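Local coordinates for hypothetical protein (PDB 1U84), which is of unknown function and folds as a small, all-helical single chain belonging to the DUF1871 family, at residues L9-L14 and L38-Y42; W20-L25 and F62-I66; L50-Q55 and C71-A75. All coordinates share one frame; numbering follows the deposited sequence.

Contact 1 (L9-L14 and L38-Y42); sequences LNRLLL and LQAVY
Leu38 lays its forked end across Leu13 and Leu14, crossing both side chains at about a right angle. Its two methyls divide the work: CD1 of Leu38 meets CD1 of Leu13 at 3.6 Å, whereas CD2 of Leu38 rests on CB of Asn10 at 4.0 Å. The methyl CD2 of Leu14 reaches back to CB of Leu38, again at 4.0 Å, so the leucine is held along its length as well as at its end. CG of Leu38 stands anti to the backbone N (chi1 -179°), a rotation that sets the two methyls against Asn10 and Leu13. A looser apolar contact, 4.4 Å between CD1 of Leu13 and CG1 of Val41, continues the patch on the more buried side. Tyr42, just past the end of its helix, brings its hydroxyl up to the side-chain amide of Asn10, whose plane stands perpendicular to the ring; CD2 of Leu9 also lies 4.1 Å from OH of Tyr42. The contact thus joins the first part of helix 8-20 to the C-terminal end of helix 31-41. Leu9 and Leu13 touch Leu81 of helix 68-85, and Val41 packs on Leu50 of helix 47-62, so residues of the patch also touch the other two helices.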
ATOM      1  N   LEU A   9     -13.654  -2.248  -5.093  1.00 14.39           N
ATOM      2  CA  LEU A   9     -12.695  -1.300  -4.522  1.00 13.77           C
ATOM      3  C   LEU A   9     -11.439  -2.035  -4.037  1.00 11.74           C
ATOM      4  O   LEU A   9     -10.326  -1.638  -4.334  1.00 12.12           O
ATOM      5  CB  LEU A   9     -13.300  -0.491  -3.369  1.00 13.71           C
ATOM      6  CG  LEU A   9     -12.335   0.518  -2.736  1.00 15.55           C
ATOM      7  CD1 LEU A   9     -11.882   1.539  -3.759  1.00 15.63           C
ATOM      8  CD2 LEU A   9     -12.963   1.174  -1.504  1.00 15.43           C
ATOM      9  N   ASN A  10     -11.625  -3.114  -3.291  1.00 10.74           N
ATOM     10  CA  ASN A  10     -10.456  -3.831  -2.808  1.00  9.11           C
ATOM     11  C   ASN A  10      -9.573  -4.364  -3.914  1.00  9.22           C
ATOM     12  O   ASN A  10      -8.355  -4.279  -3.806  1.00  9.59           O
ATOM     13  CB  ASN A  10     -10.873  -4.935  -1.830  1.00  9.47           C
ATOM     14  CG  ASN A  10     -11.408  -4.359  -0.522  1.00  9.28           C
ATOM     15  OD1 ASN A  10     -11.128  -3.209  -0.196  1.00 11.05           O
ATOM     16  ND2 ASN A  10     -12.221  -5.135   0.191  1.00 11.94           N
ATOM     17  N   ARG A  11     -10.172  -4.897  -4.973  1.00 10.81           N
ATOM     18  CA  ARG A  11      -9.346  -5.422  -6.076  1.00 11.95           C
ATOM     19  C   ARG A  11      -8.504  -4.297  -6.676  1.00 12.08           C
ATOM     20  O   ARG A  11      -7.316  -4.501  -7.004  1.00 10.78           O
ATOM     21  CB  ARG A  11     -10.195  -6.147  -7.142  1.00 12.53           C
ATOM     22  CG  ARG A  11     -10.704  -7.504  -6.677  1.00 15.34           C
ATOM     23  CD  ARG A  11     -11.365  -8.294  -7.836  1.00 17.06           C
ATOM     24  NE  ARG A  11     -12.386  -7.533  -8.558  1.00 22.94           N
ATOM     25  CZ  ARG A  11     -13.689  -7.542  -8.276  1.00 25.72           C
ATOM     26  NH1 ARG A  11     -14.159  -8.273  -7.266  1.00 24.60           N
ATOM     27  NH2 ARG A  11     -14.534  -6.810  -9.008  1.00 28.16           N
ATOM     28  N   LEU A  12      -9.114  -3.119  -6.818  1.00 11.74           N
ATOM     29  CA  LEU A  12      -8.412  -1.957  -7.380  1.00 11.58           C
ATOM     30  C   LEU A  12      -7.269  -1.516  -6.465  1.00 10.79           C
ATOM     31  O   LEU A  12      -6.133  -1.289  -6.917  1.00 10.21           O
ATOM     32  CB  LEU A  12      -9.391  -0.808  -7.614  1.00 12.41           C
ATOM     33  CG  LEU A  12      -8.893   0.314  -8.507  1.00 16.90           C
ATOM     34  CD1 LEU A  12      -8.327  -0.244  -9.822  1.00 18.32           C
ATOM     35  CD2 LEU A  12     -10.069   1.230  -8.749  1.00 18.09           C
ATOM     36  N   LEU A  13      -7.555  -1.421  -5.169  1.00  9.59           N
ATOM     37  CA  LEU A  13      -6.504  -1.122  -4.212  1.00  8.23           C
ATOM     38  C   LEU A  13      -5.353  -2.135  -4.292  1.00  7.58           C
ATOM     39  O   LEU A  13      -4.190  -1.757  -4.324  1.00  8.34           O
ATOM     40  CB  LEU A  13      -7.035  -1.088  -2.765  1.00  8.89           C
ATOM     41  CG  LEU A  13      -7.975   0.075  -2.466  1.00  8.92           C
ATOM     42  CD1 LEU A  13      -8.754  -0.241  -1.220  1.00  9.61           C
ATOM     43  CD2 LEU A  13      -7.192   1.385  -2.301  1.00  9.85           C
ATOM     44  N   LEU A  14      -5.685  -3.414  -4.306  1.00  8.50           N
ATOM     45  CA  LEU A  14      -4.652  -4.446  -4.435  1.00  8.67           C
ATOM     46  C   LEU A  14      -3.837  -4.291  -5.722  1.00  8.82           C
ATOM     47  O   LEU A  14      -2.604  -4.466  -5.707  1.00 10.43           O
ATOM     48  CB  LEU A  14      -5.212  -5.868  -4.325  1.00  9.92           C
ATOM     49  CG  LEU A  14      -5.725  -6.279  -2.928  1.00  9.06           C
ATOM     50  CD1 LEU A  14      -6.563  -7.548  -3.024  1.00  9.63           C
ATOM     51  CD2 LEU A  14      -4.603  -6.425  -1.877  1.00  9.21           C
ATOM     52  N   LEU A  38      -3.585  -3.553   2.384  1.00  6.56           N
ATOM     53  CA  LEU A  38      -5.052  -3.424   2.291  1.00  7.15           C
ATOM     54  C   LEU A  38      -5.659  -3.419   3.696  1.00  7.78           C
ATOM     55  O   LEU A  38      -6.525  -2.590   3.995  1.00  7.79           O
ATOM     56  CB  LEU A  38      -5.682  -4.526   1.438  1.00  7.09           C
ATOM     57  CG  LEU A  38      -7.205  -4.376   1.317  1.00  7.25           C
ATOM     58  CD1 LEU A  38      -7.559  -3.103   0.541  1.00 12.27           C
ATOM     59  CD2 LEU A  38      -7.715  -5.608   0.612  1.00 11.48           C
ATOM     60  N   GLN A  39      -5.230  -4.345   4.561  1.00  8.14           N
ATOM     61  CA  GLN A  39      -5.719  -4.338   5.938  1.00 10.52           C
ATOM     62  C   GLN A  39      -5.490  -2.971   6.615  1.00  9.58           C
ATOM     63  O   GLN A  39      -6.410  -2.396   7.219  1.00 11.35           O
ATOM     64  CB  GLN A  39      -4.987  -5.435   6.697  1.00 10.70           C
ATOM     65  CG  GLN A  39      -5.373  -5.549   8.120  1.00 16.27           C
ATOM     66  CD  GLN A  39      -6.788  -6.020   8.265  1.00 21.37           C
ATOM     67  OE1 GLN A  39      -7.313  -6.779   7.423  1.00 28.16           O
ATOM     68  NE2 GLN A  39      -7.421  -5.595   9.333  1.00 23.19           N
ATOM     69  N   ALA A  40      -4.292  -2.438   6.453  1.00 11.92           N
ATOM     70  CA  ALA A  40      -3.895  -1.164   7.114  1.00 10.02           C
ATOM     71  C   ALA A  40      -4.772  -0.023   6.566  1.00  9.39           C
ATOM     72  O   ALA A  40      -5.035   0.942   7.274  1.00  8.70           O
ATOM     73  CB  ALA A  40      -2.447  -0.859   6.817  1.00  9.83           C
ATOM     74  N   VAL A  41      -5.079  -0.070   5.266  1.00  7.49           N
ATOM     75  CA  VAL A  41      -5.972   0.941   4.630  1.00  8.79           C
ATOM     76  C   VAL A  41      -7.299   1.086   5.401  1.00  9.36           C
ATOM     77  O   VAL A  41      -7.842   2.188   5.517  1.00  9.81           O
ATOM     78  CB  VAL A  41      -6.246   0.662   3.101  1.00  7.65           C
ATOM     79  CG1 VAL A  41      -7.400   1.563   2.527  1.00  8.55           C
ATOM     80  CG2 VAL A  41      -4.945   0.874   2.296  1.00 10.05           C
ATOM     81  N   TYR A  42      -7.823  -0.035   5.885  1.00 10.23           N
ATOM     82  CA  TYR A  42      -9.084   0.011   6.616  1.00 12.37           C
ATOM     83  C   TYR A  42      -8.921   0.389   8.080  1.00 13.20           C
ATOM     84  O   TYR A  42      -9.923   0.487   8.823  1.00 14.51           O
ATOM     85  CB  TYR A  42      -9.836  -1.307   6.461  1.00 13.30           C
ATOM     86  CG  TYR A  42     -10.490  -1.399   5.113  1.00 11.90           C
ATOM     87  CD1 TYR A  42     -11.653  -0.684   4.828  1.00 11.35           C
ATOM     88  CD2 TYR A  42      -9.917  -2.158   4.104  1.00 10.84           C
ATOM     89  CE1 TYR A  42     -12.251  -0.750   3.588  1.00 14.76           C
ATOM     90  CE2 TYR A  42     -10.501  -2.252   2.854  1.00 12.65           C
ATOM     91  CZ  TYR A  42     -11.679  -1.548   2.599  1.00 14.16           C
ATOM     92  OH  TYR A  42     -12.239  -1.622   1.342  1.00 15.06           O
TER

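Contact 2 (W20-L25 and F62-I66); sequences WDPFGL and FDEPI
Phe23 and Phe62 form the aromatic part of this contact between two loops. Their side chains slide past each other in opposite directions, with ring centroids 5.0 Å apart and planes inclined at 59°, an oblique pairing. Atom CD2 of Phe23 lies over one face of the Phe62 ring, offset toward its rim, and CE2 of Phe23 comes to 3.5 Å from CD2 of Phe62. The Phe23 ring also meets a carboxylate: OE1 of Glu64 comes to 3.0 Å from CE1 of Phe23, the two planes 67° apart.

Aliphatic groups extend the apolar surface. Leu25 and Phe62 approach each other from opposite directions, CD1 of Leu25 ending 3.5 Å from CE1 of Phe62. Ile66 serves three partners: its CD1 sits 3.5 Å from CB of Pro22 and equally close to CH2 of Trp20, while its CG1 meets CZ of Phe23 at 3.7 Å. The extended chain of Ile66 (chi2 178°) carries CD1 to where it meets both the indole and the proline, whose CG lies over one face of the Trp20 ring. An alanine in place of Phe62 would probably leave Phe23 and Leu25 without the ring they share and open a gap between the loops.

No hydrogen bond crosses between the two segments; the first loop is held by its own. A type I turn runs from Asp21 to Gly24, and OD1 of Asp21 accepts the backbone N of Leu25 at 2.7 Å through its syn lone pair. The same carboxylate is gripped by Tyr30 OH and Gly26 N, which should fix its rotation.

The loops link helix 8-20 to helix 31-41 and helix 47-62 to helix 68-85; Trp20, at the start of the first, packs on Ile54 and Tyr58 of helix 47-62 and on His70, Cys71 and Leu74 of helix 68-85.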
ATOM      1  N   TRP A  20       2.741  -0.627  -7.608  1.00 11.39           N
ATOM      2  CA  TRP A  20       3.761   0.224  -6.989  1.00 10.54           C
ATOM      3  C   TRP A  20       5.184  -0.309  -7.269  1.00 11.28           C
ATOM      4  O   TRP A  20       6.091   0.456  -7.641  1.00 11.89           O
ATOM      5  CB  TRP A  20       3.513   0.301  -5.485  1.00 11.19           C
ATOM      6  CG  TRP A  20       4.268   1.361  -4.765  1.00 10.10           C
ATOM      7  CD1 TRP A  20       4.446   2.679  -5.142  1.00 12.35           C
ATOM      8  CD2 TRP A  20       4.879   1.219  -3.502  1.00  9.51           C
ATOM      9  NE1 TRP A  20       5.156   3.351  -4.185  1.00  9.37           N
ATOM     10  CE2 TRP A  20       5.417   2.483  -3.145  1.00 10.51           C
ATOM     11  CE3 TRP A  20       4.998   0.145  -2.595  1.00  8.51           C
ATOM     12  CZ2 TRP A  20       6.102   2.679  -1.949  1.00 10.12           C
ATOM     13  CZ3 TRP A  20       5.676   0.348  -1.401  1.00 10.69           C
ATOM     14  CH2 TRP A  20       6.211   1.614  -1.080  1.00 12.20           C
ATOM     15  N   ASP A  21       5.340  -1.628  -7.133  1.00 10.40           N
ATOM     16  CA  ASP A  21       6.559  -2.347  -7.556  1.00 11.26           C
ATOM     17  C   ASP A  21       7.859  -1.567  -7.250  1.00 11.29           C
ATOM     18  O   ASP A  21       8.643  -1.227  -8.168  1.00 12.02           O
ATOM     19  CB  ASP A  21       6.460  -2.759  -9.040  1.00 11.94           C
ATOM     20  CG  ASP A  21       7.560  -3.740  -9.455  1.00 13.27           C
ATOM     21  OD1 ASP A  21       8.304  -4.240  -8.573  1.00 12.07           O
ATOM     22  OD2 ASP A  21       7.680  -4.001 -10.679  1.00 16.82           O
ATOM     23  N   PRO A  22       8.123  -1.285  -5.970  1.00 11.18           N
ATOM     24  CA  PRO A  22       9.276  -0.467  -5.574  1.00 12.08           C
ATOM     25  C   PRO A  22      10.623  -1.087  -5.897  1.00 13.04           C
ATOM     26  O   PRO A  22      11.607  -0.362  -5.993  1.00 14.49           O
ATOM     27  CB  PRO A  22       9.131  -0.359  -4.062  1.00 13.56           C
ATOM     28  CG  PRO A  22       8.308  -1.570  -3.686  1.00 10.84           C
ATOM     29  CD  PRO A  22       7.324  -1.687  -4.788  1.00  9.89           C
ATOM     30  N   PHE A  23      10.667  -2.402  -6.103  1.00 12.29           N
ATOM     31  CA  PHE A  23      11.969  -3.042  -6.346  1.00 12.44           C
ATOM     32  C   PHE A  23      12.096  -3.642  -7.752  1.00 11.88           C
ATOM     33  O   PHE A  23      13.029  -4.404  -8.032  1.00 12.02           O
ATOM     34  CB  PHE A  23      12.248  -4.065  -5.240  1.00 12.58           C
ATOM     35  CG  PHE A  23      12.338  -3.449  -3.877  1.00 12.16           C
ATOM     36  CD1 PHE A  23      13.262  -2.431  -3.624  1.00 15.15           C
ATOM     37  CD2 PHE A  23      11.475  -3.848  -2.857  1.00 11.56           C
ATOM     38  CE1 PHE A  23      13.348  -1.836  -2.346  1.00 16.84           C
ATOM     39  CE2 PHE A  23      11.540  -3.252  -1.581  1.00 12.95           C
ATOM     40  CZ  PHE A  23      12.472  -2.235  -1.342  1.00 14.37           C
ATOM     41  N   GLY A  24      11.159  -3.314  -8.641  1.00 12.08           N
ATOM     42  CA  GLY A  24      11.265  -3.779 -10.041  1.00 12.34           C
ATOM     43  C   GLY A  24      11.210  -5.294 -10.159  1.00 12.74           C
ATOM     44  O   GLY A  24      11.985  -5.926 -10.890  1.00 12.05           O
ATOM     45  N   LEU A  25      10.275  -5.882  -9.428  1.00 12.36           N
ATOM     46  CA  LEU A  25      10.098  -7.338  -9.381  1.00 12.29           C
ATOM     47  C   LEU A  25       8.862  -7.830 -10.147  1.00 12.44           C
ATOM     48  O   LEU A  25       8.650  -9.033 -10.317  1.00 12.92           O
ATOM     49  CB  LEU A  25      10.006  -7.788  -7.897  1.00 11.46           C
ATOM     50  CG  LEU A  25      11.194  -7.495  -6.971  1.00 11.55           C
ATOM     51  CD1 LEU A  25      10.820  -7.783  -5.506  1.00 11.84           C
ATOM     52  CD2 LEU A  25      12.440  -8.294  -7.359  1.00 13.37           C
ATOM     53  N   PHE A  62      11.477  -7.245   2.699  1.00 11.28           N
ATOM     54  CA  PHE A  62      12.641  -7.122   1.810  1.00 11.92           C
ATOM     55  C   PHE A  62      13.944  -6.761   2.476  1.00 13.69           C
ATOM     56  O   PHE A  62      14.974  -6.724   1.813  1.00 13.55           O
ATOM     57  CB  PHE A  62      12.352  -6.122   0.677  1.00 11.87           C
ATOM     58  CG  PHE A  62      11.259  -6.585  -0.258  1.00  9.64           C
ATOM     59  CD1 PHE A  62      11.486  -7.583  -1.180  1.00 10.66           C
ATOM     60  CD2 PHE A  62       9.964  -6.074  -0.141  1.00  9.88           C
ATOM     61  CE1 PHE A  62      10.451  -8.029  -2.023  1.00  8.37           C
ATOM     62  CE2 PHE A  62       8.943  -6.486  -1.003  1.00 12.40           C
ATOM     63  CZ  PHE A  62       9.170  -7.490  -1.915  1.00  9.01           C
ATOM     64  N   ASP A  63      13.907  -6.540   3.786  1.00 15.31           N
ATOM     65  CA  ASP A  63      15.103  -6.174   4.564  1.00 18.72           C
ATOM     66  C   ASP A  63      15.764  -4.933   3.964  1.00 20.13           C
ATOM     67  O   ASP A  63      16.970  -4.878   3.739  1.00 22.30           O
ATOM     68  CB  ASP A  63      16.048  -7.382   4.707  1.00 19.11           C
ATOM     69  CG  ASP A  63      15.451  -8.477   5.601  1.00 21.51           C
ATOM     70  OD1 ASP A  63      14.891  -8.145   6.665  1.00 26.58           O
ATOM     71  OD2 ASP A  63      15.546  -9.676   5.268  1.00 25.99           O
ATOM     72  N   GLU A  64      14.911  -3.960   3.668  1.00 21.38           N
ATOM     73  CA  GLU A  64      15.286  -2.696   3.044  1.00 23.63           C
ATOM     74  C   GLU A  64      14.211  -1.676   3.390  1.00 22.78           C
ATOM     75  O   GLU A  64      13.032  -1.933   3.161  1.00 23.54           O
ATOM     76  CB  GLU A  64      15.338  -2.860   1.528  1.00 23.82           C
ATOM     77  CG  GLU A  64      16.694  -3.267   1.002  1.00 28.94           C
ATOM     78  CD  GLU A  64      16.632  -3.678  -0.441  1.00 32.30           C
ATOM     79  OE1 GLU A  64      15.610  -3.380  -1.091  1.00 37.14           O
ATOM     80  OE2 GLU A  64      17.588  -4.301  -0.936  1.00 34.67           O
ATOM     81  N   PRO A  65      14.605  -0.521   3.955  1.00 22.40           N
ATOM     82  CA  PRO A  65      13.615   0.514   4.247  1.00 21.82           C
ATOM     83  C   PRO A  65      13.356   1.403   3.020  1.00 20.07           C
ATOM     84  O   PRO A  65      14.291   2.037   2.497  1.00 21.73           O
ATOM     85  CB  PRO A  65      14.279   1.305   5.383  1.00 22.46           C
ATOM     86  CG  PRO A  65      15.755   1.232   5.034  1.00 22.31           C
ATOM     87  CD  PRO A  65      15.963  -0.141   4.397  1.00 22.72           C
ATOM     88  N   ILE A  66      12.122   1.417   2.534  1.00 16.90           N
ATOM     89  CA  ILE A  66      11.751   2.294   1.441  1.00 14.88           C
ATOM     90  C   ILE A  66      11.657   3.690   2.063  1.00 13.81           C
ATOM     91  O   ILE A  66      11.070   3.850   3.140  1.00 13.97           O
ATOM     92  CB  ILE A  66      10.409   1.882   0.771  1.00 14.45           C
ATOM     93  CG1 ILE A  66      10.536   0.495   0.129  1.00 13.95           C
ATOM     94  CG2 ILE A  66       9.956   2.922  -0.218  1.00 14.74           C
ATOM     95  CD1 ILE A  66       9.281  -0.045  -0.530  1.00 15.84           C
TER

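Contact 3 (L50-Q55 and C71-A75); sequences LAARIQ and CLKLA
Two helices of the all-helical fold, 47-62 and 68-85, are consecutive in the chain and form a helical hairpin that is splayed rather than strictly antiparallel: the axes of the short segments run at 121° and approach to 8.1 Å. Small residues make this closeness possible. Ala51 points into the other helix, its CB 3.6 Å from CA of Leu72, and its CB is 4.0 Å from CB of Ala75. Ala75 in turn puts its methyl against helix 47-62, 3.8 Å from CG of Leu50. Larger side chains close one flank: CD1 of Ile54 meets CD2 of Leu74 at 3.8 Å, the two side chains crossing obliquely, and also reaches the Ala75 methyl. Ile54, Leu74 and Cys71 all contact Trp20 as well, so Trp20 of helix 8-20 packs against this flank, while Leu50 leads on to Ala40 and Val41 of helix 31-41. Cys71 fits beside Gln55. Its SG, anti to the carbonyl carbon (chi1 -61°), lies 3.7 Å from both CA and CB of Gln55 and 4.0 Å from CG2 of Ile54.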
ATOM      1  N   LEU A  50      -0.734   5.491   7.590  1.00  8.97           N
ATOM      2  CA  LEU A  50      -0.705   4.421   6.586  1.00  8.82           C
ATOM      3  C   LEU A  50       0.690   4.261   5.994  1.00  9.90           C
ATOM      4  O   LEU A  50       1.146   3.130   5.777  1.00  9.36           O
ATOM      5  CB  LEU A  50      -1.742   4.662   5.483  1.00  8.65           C
ATOM      6  CG  LEU A  50      -1.795   3.644   4.335  1.00  7.06           C
ATOM      7  CD1 LEU A  50      -1.987   2.226   4.847  1.00  7.98           C
ATOM      8  CD2 LEU A  50      -2.895   4.042   3.319  1.00  8.36           C
ATOM      9  N   ALA A  51       1.345   5.389   5.724  1.00  9.06           N
ATOM     10  CA  ALA A  51       2.684   5.360   5.125  1.00  9.62           C
ATOM     11  C   ALA A  51       3.653   4.615   6.043  1.00  9.21           C
ATOM     12  O   ALA A  51       4.517   3.844   5.576  1.00  9.60           O
ATOM     13  CB  ALA A  51       3.193   6.776   4.848  1.00 10.35           C
ATOM     14  N   ALA A  52       3.542   4.839   7.361  1.00  9.38           N
ATOM     15  CA  ALA A  52       4.419   4.151   8.301  1.00 10.15           C
ATOM     16  C   ALA A  52       4.147   2.634   8.307  1.00 10.41           C
ATOM     17  O   ALA A  52       5.084   1.846   8.363  1.00 11.34           O
ATOM     18  CB  ALA A  52       4.286   4.741   9.681  1.00 11.05           C
ATOM     19  N   ARG A  53       2.873   2.237   8.169  1.00  8.69           N
ATOM     20  CA  ARG A  53       2.559   0.804   8.053  1.00  9.64           C
ATOM     21  C   ARG A  53       3.169   0.202   6.773  1.00  9.63           C
ATOM     22  O   ARG A  53       3.779  -0.876   6.813  1.00  9.45           O
ATOM     23  CB  ARG A  53       1.049   0.510   8.112  1.00  9.57           C
ATOM     24  CG  ARG A  53       0.393   0.715   9.493  1.00 13.78           C
ATOM     25  CD  ARG A  53       0.823  -0.364  10.537  1.00 16.10           C
ATOM     26  NE  ARG A  53       0.510  -1.709  10.058  1.00 21.42           N
ATOM     27  CZ  ARG A  53       1.417  -2.660   9.836  1.00 23.01           C
ATOM     28  NH1 ARG A  53       1.042  -3.841   9.378  1.00 22.60           N
ATOM     29  NH2 ARG A  53       2.706  -2.440  10.091  1.00 24.66           N
ATOM     30  N   ILE A  54       2.984   0.900   5.653  1.00  7.82           N
ATOM     31  CA  ILE A  54       3.568   0.490   4.365  1.00  7.15           C
ATOM     32  C   ILE A  54       5.066   0.293   4.516  1.00  8.27           C
ATOM     33  O   ILE A  54       5.629  -0.745   4.100  1.00  8.16           O
ATOM     34  CB  ILE A  54       3.242   1.487   3.214  1.00  7.28           C
ATOM     35  CG1 ILE A  54       1.735   1.439   2.914  1.00  6.77           C
ATOM     36  CG2 ILE A  54       4.058   1.136   1.957  1.00  7.82           C
ATOM     37  CD1 ILE A  54       1.231   2.570   1.993  1.00  8.40           C
ATOM     38  N   GLN A  55       5.731   1.272   5.141  1.00  7.94           N
ATOM     39  CA  GLN A  55       7.175   1.189   5.281  1.00  9.24           C
ATOM     40  C   GLN A  55       7.552  -0.069   6.074  1.00  9.30           C
ATOM     41  O   GLN A  55       8.431  -0.827   5.647  1.00 10.54           O
ATOM     42  CB  GLN A  55       7.715   2.456   5.962  1.00 10.07           C
ATOM     43  CG  GLN A  55       9.246   2.526   5.961  1.00 10.75           C
ATOM     44  CD  GLN A  55       9.732   3.780   6.630  1.00 12.06           C
ATOM     45  OE1 GLN A  55       9.349   4.072   7.754  1.00 16.69           O
ATOM     46  NE2 GLN A  55      10.553   4.547   5.919  1.00 11.75           N
ATOM     47  N   CYS A  71       6.739   5.913   0.440  1.00  8.90           N
ATOM     48  CA  CYS A  71       5.577   5.316   1.143  1.00  8.34           C
ATOM     49  C   CYS A  71       4.404   6.299   1.241  1.00  9.81           C
ATOM     50  O   CYS A  71       3.254   5.911   1.029  1.00  8.98           O
ATOM     51  CB  CYS A  71       5.981   4.832   2.517  1.00 10.05           C
ATOM     52  SG  CYS A  71       7.282   3.540   2.413  1.00 10.82           S
ATOM     53  N   LEU A  72       4.699   7.559   1.571  1.00  9.49           N
ATOM     54  CA  LEU A  72       3.636   8.555   1.753  1.00  9.81           C
ATOM     55  C   LEU A  72       2.848   8.841   0.469  1.00  9.85           C
ATOM     56  O   LEU A  72       1.628   8.978   0.544  1.00 10.20           O
ATOM     57  CB  LEU A  72       4.215   9.848   2.353  1.00 10.19           C
ATOM     58  CG  LEU A  72       3.231  10.932   2.748  1.00 10.49           C
ATOM     59  CD1 LEU A  72       2.270  10.459   3.824  1.00 12.66           C
ATOM     60  CD2 LEU A  72       4.051  12.114   3.231  1.00 11.24           C
ATOM     61  N   LYS A  73       3.513   8.916  -0.699  1.00  9.72           N
ATOM     62  CA  LYS A  73       2.789   9.099  -1.958  1.00 10.86           C
ATOM     63  C   LYS A  73       1.824   7.949  -2.186  1.00 10.08           C
ATOM     64  O   LYS A  73       0.660   8.160  -2.540  1.00 10.02           O
ATOM     65  CB  LYS A  73       3.728   9.265  -3.162  1.00 10.96           C
ATOM     66  CG  LYS A  73       4.297  10.652  -3.296  1.00 13.23           C
ATOM     67  CD  LYS A  73       5.272  10.690  -4.483  1.00 13.99           C
ATOM     68  CE  LYS A  73       6.055  12.008  -4.489  1.00 13.49           C
ATOM     69  NZ  LYS A  73       6.919  12.046  -5.720  1.00 13.34           N
ATOM     70  N   LEU A  74       2.290   6.723  -1.957  1.00  8.67           N
ATOM     71  CA  LEU A  74       1.409   5.596  -2.125  1.00  8.55           C
ATOM     72  C   LEU A  74       0.232   5.694  -1.155  1.00  7.18           C
ATOM     73  O   LEU A  74      -0.906   5.517  -1.553  1.00  7.61           O
ATOM     74  CB  LEU A  74       2.159   4.266  -1.970  1.00  8.77           C
ATOM     75  CG  LEU A  74       1.199   3.067  -2.032  1.00  8.26           C
ATOM     76  CD1 LEU A  74       0.520   2.890  -3.375  1.00 10.10           C
ATOM     77  CD2 LEU A  74       1.943   1.797  -1.664  1.00  8.30           C
ATOM     78  N   ALA A  75       0.522   5.954   0.116  1.00  6.85           N
ATOM     79  CA  ALA A  75      -0.566   6.044   1.099  1.00  6.69           C
ATOM     80  C   ALA A  75      -1.603   7.077   0.677  1.00  8.35           C
ATOM     81  O   ALA A  75      -2.788   6.854   0.816  1.00  8.49           O
ATOM     82  CB  ALA A  75       0.002   6.408   2.459  1.00  8.25           C
TER

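Contacts 1 and 2 lie on opposite sides of the chain's centre, with centres about 19 Å apart and nearest atoms about 7 Å apart. Contact 3, the most buried, has its centre about 13 Å from each and touches both. Toward contact 1, CB of Ala40 reaches CD1 of Leu50 at 3.7 Å. Toward contact 2, CD2 of Trp20 lies 3.5 Å from CD2 of Leu74, and O of Ile66 is 2.9 Å from NE2 of Gln55, a probable hydrogen bond. No active site is known. A glycerol about 5 Å from the Tyr42 side chain, hydrogen-bonded to OE1 of Gln39, and ethanediol about 4 Å from Trp20 and Leu74 probably come from the crystallisation liquor.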